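Local coordinates for protein tail assembly chaperone (Enterobacteria phage HK97, PDB 2OB9) that probably acts as a chaperone in assembly of the phage tail and packs with other copies of itself, at residues A[72-77]-A[97-101]; A[34-38]-A[111-116]. One frame throughout, in Å; residues are numbered along the deposited sequence.

Interaction 1 of 2, residues A[72-77]-A[97-101]; sequences DVVLFI and VREIY
V73 is the bump at the middle of this contact, set in a hollow formed by V97, R98 and Y101. Its CG1 lies over one face of the Y101 ring, 4.1 Å from the ring centroid and displaced toward the rim, a CH-pi contact. The same CG1 meets the aliphatic part of R98, at 3.6 Å from R98 CG. A short beta-branched side chain suits this place, because its two methyls spread where the backbones come close. Y101 carries its CG anti to the backbone N (chi1 -170°), which carries the ring across helix 61-79, between V73 and F76, its OH reaching D72 CB; F76 CB sits at the ring edge, 3.7 Å from Y101 CE1. That edge is directed at the face of F76 in a T-shaped stack, with centroids 5.6 Å apart and planes at 81°. V97 fills the next hollow: its CG1 touches F76 CD2 at 4.0 Å, while CB and CG2 lie against the end of I77. The guanidinium of R98 is turned to E94 in a salt bridge, leaving its CG methylene against V73. Mostly buried, the contact seats the end of helix 94-98 and the following turn on helix 61-79; F89 adjoins F76, I77 and V97, and helix 103-113 reaches Y101 through S106 and L109.

Interaction 2 of 2, residues A[34-38]-A[111-116]; sequences VLREP and QALDLI
L35, in strand 31-36, directs its CB toward helix 103-113, 4.2 Å from A112 CB. With CG beside the backbone N (chi1 -65°), its CD1 is carried onto Q111, whose CB is 3.6 Å from L35 CD1, and the two side chains cross at about a right angle. A112 suits the closest approach of the backbones: its single methyl lets the helix come in until A112 CB is 3.8 Å from R36 O. L115 uses one branch, CD1, which lies against the backbone at the end of the strand and just beyond it, 3.6 Å from L35 O and 3.7 Å from E37 N. Beyond the strand, the rigid P38 ring is met by two branched side chains, each at about a right angle: L113 CD2 comes within 3.7 Å of P38 CG, and I116 CD1 approaches P38 CD at 3.8 Å. I116 CG1 also lies across E37, touching its CB and OE1. E37 OE2 accepts a hydrogen bond from R19 N and OE1 forms a salt bridge with R107 of a third subunit, which would probably favour the charged form. The CB of R36 is directed away from the helix; its NH1 donates a hydrogen bond to E37 O and forms a salt bridge with D78. Strand 31-36 lies between strands 20-25 and 80-81, with the end of helix 103-113 packed against it; W43 of helix 40-49 adjoins P38, L113 and I116.

Interaction 1 is the more deeply buried and joins helix to helix and turn, whereas interaction 2 joins a strand and its following loop to a helix end and is only partly buried. Neither has a hydrogen bond between its segments. Aromatic rings shape the first; aliphatic branches, a proline ring and the backbone of the strand end shape the second. Their centres are 15 Å apart, yet they touch: L75, on helix 61-79 of interaction 1, packs against P38 and L113 of interaction 2. Polar ends at both contacts reach other subunits: D72 in interaction 1 bonds A119 of a second subunit, while interaction 2 turns its polar groups mainly to the third.

Interaction 1 of 2, residues A[72-77]-A[97-101]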
ATOM      1  N   ASP A  72      18.851 -10.617 -17.147  1.00 51.32           N
ATOM      2  CA  ASP A  72      18.916 -11.770 -18.044  1.00 50.65           C
ATOM      3  C   ASP A  72      20.361 -12.285 -18.100  1.00 50.67           C
ATOM      4  O   ASP A  72      20.614 -13.490 -17.990  1.00 50.49           O
ATOM      5  CB  ASP A  72      18.395 -11.455 -19.455  1.00 50.09           C
ATOM      6  CG  ASP A  72      16.882 -11.377 -19.533  1.00 52.22           C
ATOM      7  OD1 ASP A  72      16.208 -11.562 -18.497  1.00 56.03           O
ATOM      8  OD2 ASP A  72      16.343 -11.092 -20.636  1.00 51.11           O
ATOM      9  N   VAL A  73      21.335 -11.398 -18.257  1.00 51.41           N
ATOM     10  CA  VAL A  73      22.705 -11.935 -18.356  1.00 51.42           C
ATOM     11  C   VAL A  73      23.165 -12.713 -17.108  1.00 52.20           C
ATOM     12  O   VAL A  73      23.896 -13.661 -17.248  1.00 53.36           O
ATOM     13  CB  VAL A  73      23.806 -10.967 -18.976  1.00 51.56           C
ATOM     14  CG1 VAL A  73      23.221  -9.813 -19.758  1.00 48.49           C
ATOM     15  CG2 VAL A  73      24.878 -10.578 -17.977  1.00 48.47           C
ATOM     16  N   VAL A  74      22.670 -12.327 -15.920  1.00 53.01           N
ATOM     17  CA  VAL A  74      22.951 -12.945 -14.613  1.00 52.50           C
ATOM     18  C   VAL A  74      22.399 -14.341 -14.510  1.00 52.16           C
ATOM     19  O   VAL A  74      23.073 -15.252 -14.001  1.00 53.69           O
ATOM     20  CB  VAL A  74      22.380 -12.066 -13.442  1.00 53.19           C
ATOM     21  CG1 VAL A  74      21.972 -12.907 -12.176  1.00 53.68           C
ATOM     22  CG2 VAL A  74      23.348 -10.978 -13.098  1.00 52.64           C
ATOM     23  N   LEU A  75      21.169 -14.517 -14.969  1.00 50.86           N
ATOM     24  CA  LEU A  75      20.621 -15.840 -15.086  1.00 50.43           C
ATOM     25  C   LEU A  75      21.412 -16.632 -16.122  1.00 49.51           C
ATOM     26  O   LEU A  75      21.654 -17.824 -15.941  1.00 49.43           O
ATOM     27  CB  LEU A  75      19.111 -15.812 -15.446  1.00 49.28           C
ATOM     28  CG  LEU A  75      18.061 -15.771 -14.361  1.00 50.26           C
ATOM     29  CD1 LEU A  75      16.651 -15.940 -14.946  1.00 47.95           C
ATOM     30  CD2 LEU A  75      18.358 -16.831 -13.310  1.00 52.04           C
ATOM     31  N   PHE A  76      21.767 -15.999 -17.235  1.00 49.36           N
ATOM     32  CA  PHE A  76      22.475 -16.718 -18.326  1.00 48.79           C
ATOM     33  C   PHE A  76      23.792 -17.356 -17.903  1.00 49.62           C
ATOM     34  O   PHE A  76      24.108 -18.522 -18.232  1.00 50.97           O
ATOM     35  CB  PHE A  76      22.721 -15.804 -19.535  1.00 46.94           C
ATOM     36  CG  PHE A  76      23.580 -16.453 -20.611  1.00 47.43           C
ATOM     37  CD1 PHE A  76      23.041 -17.406 -21.478  1.00 45.86           C
ATOM     38  CD2 PHE A  76      24.934 -16.118 -20.750  1.00 45.71           C
ATOM     39  CE1 PHE A  76      23.836 -18.012 -22.471  1.00 42.28           C
ATOM     40  CE2 PHE A  76      25.733 -16.735 -21.750  1.00 46.06           C
ATOM     41  CZ  PHE A  76      25.169 -17.656 -22.606  1.00 46.15           C
ATOM     42  N   ILE A  77      24.580 -16.553 -17.214  1.00 49.72           N
ATOM     43  CA  ILE A  77      25.851 -16.955 -16.724  1.00 50.70           C
ATOM     44  C   ILE A  77      25.703 -18.163 -15.801  1.00 51.15           C
ATOM     45  O   ILE A  77      26.575 -19.000 -15.732  1.00 50.53           O
ATOM     46  CB  ILE A  77      26.476 -15.776 -16.033  1.00 50.52           C
ATOM     47  CG1 ILE A  77      27.124 -14.860 -17.069  1.00 50.48           C
ATOM     48  CG2 ILE A  77      27.427 -16.191 -14.934  1.00 51.95           C
ATOM     49  CD1 ILE A  77      27.267 -13.425 -16.538  1.00 54.67           C
ATOM     50  N   VAL A  97      30.216 -10.388 -20.238  1.00 54.00           N
ATOM     51  CA  VAL A  97      29.157 -11.090 -20.996  1.00 53.24           C
ATOM     52  C   VAL A  97      28.071 -10.126 -21.494  1.00 53.79           C
ATOM     53  O   VAL A  97      27.585 -10.262 -22.598  1.00 52.10           O
ATOM     54  CB  VAL A  97      28.537 -12.295 -20.178  1.00 53.15           C
ATOM     55  CG1 VAL A  97      27.361 -12.932 -20.911  1.00 49.82           C
ATOM     56  CG2 VAL A  97      29.601 -13.337 -19.847  1.00 50.03           C
ATOM     57  N   ARG A  98      27.705  -9.163 -20.652  1.00 55.50           N
ATOM     58  CA  ARG A  98      26.758  -8.102 -21.004  1.00 58.17           C
ATOM     59  C   ARG A  98      27.040  -7.375 -22.341  1.00 58.45           C
ATOM     60  O   ARG A  98      26.097  -7.090 -23.091  1.00 58.24           O
ATOM     61  CB  ARG A  98      26.641  -7.079 -19.857  1.00 58.71           C
ATOM     62  CG  ARG A  98      25.198  -6.790 -19.412  1.00 59.74           C
ATOM     63  CD  ARG A  98      25.098  -5.545 -18.487  1.00 60.85           C
ATOM     64  NE  ARG A  98      25.506  -5.823 -17.109  1.00 64.13           N
ATOM     65  CZ  ARG A  98      26.310  -5.058 -16.376  1.00 64.66           C
ATOM     66  NH1 ARG A  98      26.819  -3.942 -16.870  1.00 66.08           N
ATOM     67  NH2 ARG A  98      26.604  -5.414 -15.134  1.00 64.63           N
ATOM     68  N   GLU A  99      28.310  -7.103 -22.661  1.00 59.08           N
ATOM     69  CA  GLU A  99      28.612  -6.425 -23.936  1.00 59.82           C
ATOM     70  C   GLU A  99      28.480  -7.257 -25.226  1.00 59.73           C
ATOM     71  O   GLU A  99      28.333  -6.681 -26.323  1.00 60.92           O
ATOM     72  CB  GLU A  99      29.937  -5.647 -23.910  1.00 60.29           C
ATOM     73  CG  GLU A  99      31.143  -6.340 -23.346  1.00 60.86           C
ATOM     74  CD  GLU A  99      32.438  -5.549 -23.615  1.00 61.79           C
ATOM     75  OE1 GLU A  99      32.715  -5.225 -24.801  1.00 63.72           O
ATOM     76  OE2 GLU A  99      33.176  -5.254 -22.639  1.00 63.08           O
ATOM     77  N   ILE A 100      28.490  -8.582 -25.104  1.00 58.36           N
ATOM     78  CA  ILE A 100      28.335  -9.449 -26.263  1.00 57.25           C
ATOM     79  C   ILE A 100      27.018 -10.201 -26.280  1.00 56.40           C
ATOM     80  O   ILE A 100      26.723 -10.889 -27.247  1.00 57.05           O
ATOM     81  CB  ILE A 100      29.541 -10.491 -26.453  1.00 57.56           C
ATOM     82  CG1 ILE A 100      29.232 -11.924 -25.922  1.00 57.90           C
ATOM     83  CG2 ILE A 100      30.920  -9.879 -26.111  1.00 58.09           C
ATOM     84  CD1 ILE A 100      29.218 -12.220 -24.443  1.00 55.92           C
ATOM     85  N   TYR A 101      26.238 -10.101 -25.208  1.00 55.21           N
ATOM     86  CA  TYR A 101      24.979 -10.811 -25.109  1.00 54.15           C
ATOM     87  C   TYR A 101      24.015 -10.437 -26.239  1.00 55.00           C
ATOM     88  O   TYR A 101      23.668  -9.259 -26.445  1.00 55.39           O
ATOM     89  CB  TYR A 101      24.349 -10.551 -23.741  1.00 53.28           C
ATOM     90  CG  TYR A 101      23.143 -11.391 -23.354  1.00 53.81           C
ATOM     91  CD1 TYR A 101      23.293 -12.575 -22.611  1.00 52.52           C
ATOM     92  CD2 TYR A 101      21.842 -10.958 -23.644  1.00 53.87           C
ATOM     93  CE1 TYR A 101      22.166 -13.320 -22.198  1.00 51.57           C
ATOM     94  CE2 TYR A 101      20.718 -11.686 -23.236  1.00 51.33           C
ATOM     95  CZ  TYR A 101      20.891 -12.877 -22.519  1.00 52.74           C
ATOM     96  OH  TYR A 101      19.790 -13.607 -22.118  1.00 50.83           O
TER

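Interaction 2 of 2, residues A[34-38]-A[111-116]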
ATOM      1  N   VAL A  34      25.694 -27.790 -21.847  1.00 49.26           N
ATOM      2  CA  VAL A  34      24.724 -28.297 -20.913  1.00 47.85           C
ATOM      3  C   VAL A  34      24.013 -27.089 -20.317  1.00 47.39           C
ATOM      4  O   VAL A  34      24.634 -26.133 -19.882  1.00 47.71           O
ATOM      5  CB  VAL A  34      25.402 -29.178 -19.814  1.00 48.68           C
ATOM      6  CG1 VAL A  34      24.453 -29.415 -18.644  1.00 47.10           C
ATOM      7  CG2 VAL A  34      25.887 -30.525 -20.393  1.00 46.53           C
ATOM      8  N   LEU A  35      22.700 -27.126 -20.357  1.00 47.45           N
ATOM      9  CA  LEU A  35      21.862 -26.115 -19.752  1.00 48.43           C
ATOM     10  C   LEU A  35      21.250 -26.694 -18.476  1.00 48.75           C
ATOM     11  O   LEU A  35      20.664 -27.778 -18.493  1.00 48.94           O
ATOM     12  CB  LEU A  35      20.712 -25.715 -20.728  1.00 48.04           C
ATOM     13  CG  LEU A  35      21.079 -25.016 -22.050  1.00 47.68           C
ATOM     14  CD1 LEU A  35      19.832 -24.568 -22.807  1.00 46.23           C
ATOM     15  CD2 LEU A  35      22.060 -23.823 -21.850  1.00 44.11           C
ATOM     16  N   ARG A  36      21.391 -25.951 -17.385  1.00 49.06           N
ATOM     17  CA  ARG A  36      20.831 -26.327 -16.095  1.00 49.52           C
ATOM     18  C   ARG A  36      19.816 -25.252 -15.685  1.00 48.41           C
ATOM     19  O   ARG A  36      19.952 -24.132 -16.097  1.00 48.21           O
ATOM     20  CB  ARG A  36      21.966 -26.497 -15.051  1.00 49.38           C
ATOM     21  CG  ARG A  36      22.534 -25.206 -14.486  1.00 50.56           C
ATOM     22  CD  ARG A  36      23.351 -25.614 -13.306  1.00 52.21           C
ATOM     23  NE  ARG A  36      24.291 -24.697 -12.660  1.00 50.32           N
ATOM     24  CZ  ARG A  36      23.986 -23.546 -12.071  1.00 56.44           C
ATOM     25  NH1 ARG A  36      22.753 -23.030 -12.188  1.00 58.56           N
ATOM     26  NH2 ARG A  36      24.947 -22.862 -11.408  1.00 54.69           N
ATOM     27  N   GLU A  37      18.781 -25.612 -14.931  1.00 48.26           N
ATOM     28  CA  GLU A  37      17.922 -24.630 -14.295  1.00 48.06           C
ATOM     29  C   GLU A  37      18.781 -23.717 -13.382  1.00 47.87           C
ATOM     30  O   GLU A  37      19.838 -24.128 -12.944  1.00 47.94           O
ATOM     31  CB  GLU A  37      16.826 -25.320 -13.489  1.00 47.75           C
ATOM     32  CG  GLU A  37      17.333 -26.037 -12.256  1.00 48.90           C
ATOM     33  CD  GLU A  37      16.213 -26.728 -11.523  1.00 51.20           C
ATOM     34  OE1 GLU A  37      15.247 -26.024 -11.163  1.00 51.87           O
ATOM     35  OE2 GLU A  37      16.307 -27.956 -11.292  1.00 53.06           O
ATOM     36  N   PRO A  38      18.353 -22.465 -13.142  1.00 48.47           N
ATOM     37  CA  PRO A  38      19.148 -21.620 -12.254  1.00 49.49           C
ATOM     38  C   PRO A  38      19.128 -22.058 -10.809  1.00 50.59           C
ATOM     39  O   PRO A  38      18.140 -22.648 -10.332  1.00 50.04           O
ATOM     40  CB  PRO A  38      18.487 -20.239 -12.381  1.00 49.87           C
ATOM     41  CG  PRO A  38      17.702 -20.325 -13.656  1.00 50.10           C
ATOM     42  CD  PRO A  38      17.232 -21.720 -13.746  1.00 48.14           C
ATOM     43  N   GLN A 111      15.521 -21.598 -23.255  1.00 54.69           N
ATOM     44  CA  GLN A 111      15.606 -23.038 -23.243  1.00 55.90           C
ATOM     45  C   GLN A 111      15.915 -23.519 -21.811  1.00 55.46           C
ATOM     46  O   GLN A 111      15.226 -24.411 -21.315  1.00 55.89           O
ATOM     47  CB  GLN A 111      16.673 -23.476 -24.244  1.00 55.68           C
ATOM     48  CG  GLN A 111      16.307 -24.661 -25.113  1.00 58.40           C
ATOM     49  CD  GLN A 111      17.382 -25.018 -26.142  1.00 59.11           C
ATOM     50  OE1 GLN A 111      17.475 -26.172 -26.586  1.00 65.70           O
ATOM     51  NE2 GLN A 111      18.184 -24.039 -26.532  1.00 64.01           N
ATOM     52  N   ALA A 112      16.892 -22.897 -21.125  1.00 54.94           N
ATOM     53  CA  ALA A 112      17.207 -23.273 -19.722  1.00 54.73           C
ATOM     54  C   ALA A 112      16.035 -23.072 -18.733  1.00 54.67           C
ATOM     55  O   ALA A 112      15.771 -23.939 -17.883  1.00 53.75           O
ATOM     56  CB  ALA A 112      18.453 -22.559 -19.212  1.00 54.13           C
ATOM     57  N   LEU A 113      15.352 -21.932 -18.849  1.00 54.70           N
ATOM     58  CA  LEU A 113      14.177 -21.622 -18.030  1.00 55.51           C
ATOM     59  C   LEU A 113      12.994 -22.552 -18.335  1.00 55.36           C
ATOM     60  O   LEU A 113      12.192 -22.752 -17.474  1.00 55.58           O
ATOM     61  CB  LEU A 113      13.758 -20.122 -18.115  1.00 55.11           C
ATOM     62  CG  LEU A 113      14.854 -19.090 -17.760  1.00 55.41           C
ATOM     63  CD1 LEU A 113      14.366 -17.647 -17.858  1.00 54.05           C
ATOM     64  CD2 LEU A 113      15.453 -19.386 -16.410  1.00 52.18           C
ATOM     65  N   ASP A 114      12.922 -23.123 -19.539  1.00 56.16           N
ATOM     66  CA  ASP A 114      11.958 -24.196 -19.877  1.00 58.01           C
ATOM     67  C   ASP A 114      12.012 -25.437 -18.970  1.00 57.95           C
ATOM     68  O   ASP A 114      11.058 -26.190 -18.905  1.00 57.79           O
ATOM     69  CB  ASP A 114      12.155 -24.693 -21.322  1.00 58.62           C
ATOM     70  CG  ASP A 114      11.439 -23.839 -22.368  1.00 62.71           C
ATOM     71  OD1 ASP A 114      10.510 -23.059 -22.018  1.00 65.68           O
ATOM     72  OD2 ASP A 114      11.819 -23.963 -23.564  1.00 65.66           O
ATOM     73  N   LEU A 115      13.144 -25.668 -18.313  1.00 58.37           N
ATOM     74  CA  LEU A 115      13.326 -26.872 -17.501  1.00 58.71           C
ATOM     75  C   LEU A 115      12.516 -26.809 -16.220  1.00 59.86           C
ATOM     76  O   LEU A 115      12.107 -27.844 -15.708  1.00 60.37           O
ATOM     77  CB  LEU A 115      14.798 -27.108 -17.168  1.00 57.51           C
ATOM     78  CG  LEU A 115      15.753 -27.427 -18.313  1.00 55.89           C
ATOM     79  CD1 LEU A 115      17.149 -27.156 -17.870  1.00 53.02           C
ATOM     80  CD2 LEU A 115      15.604 -28.853 -18.744  1.00 59.13           C
ATOM     81  N   ILE A 116      12.310 -25.603 -15.705  1.00 61.47           N
ATOM     82  CA  ILE A 116      11.512 -25.387 -14.506  1.00 63.80           C
ATOM     83  C   ILE A 116      10.031 -25.548 -14.833  1.00 65.34           C
ATOM     84  O   ILE A 116       9.255 -25.977 -13.972  1.00 66.12           O
ATOM     85  CB  ILE A 116      11.710 -23.978 -13.949  1.00 64.10           C
ATOM     86  CG1 ILE A 116      13.177 -23.722 -13.650  1.00 63.46           C
ATOM     87  CG2 ILE A 116      10.865 -23.742 -12.703  1.00 64.72           C
ATOM     88  CD1 ILE A 116      13.517 -22.291 -13.862  1.00 66.14           C
TER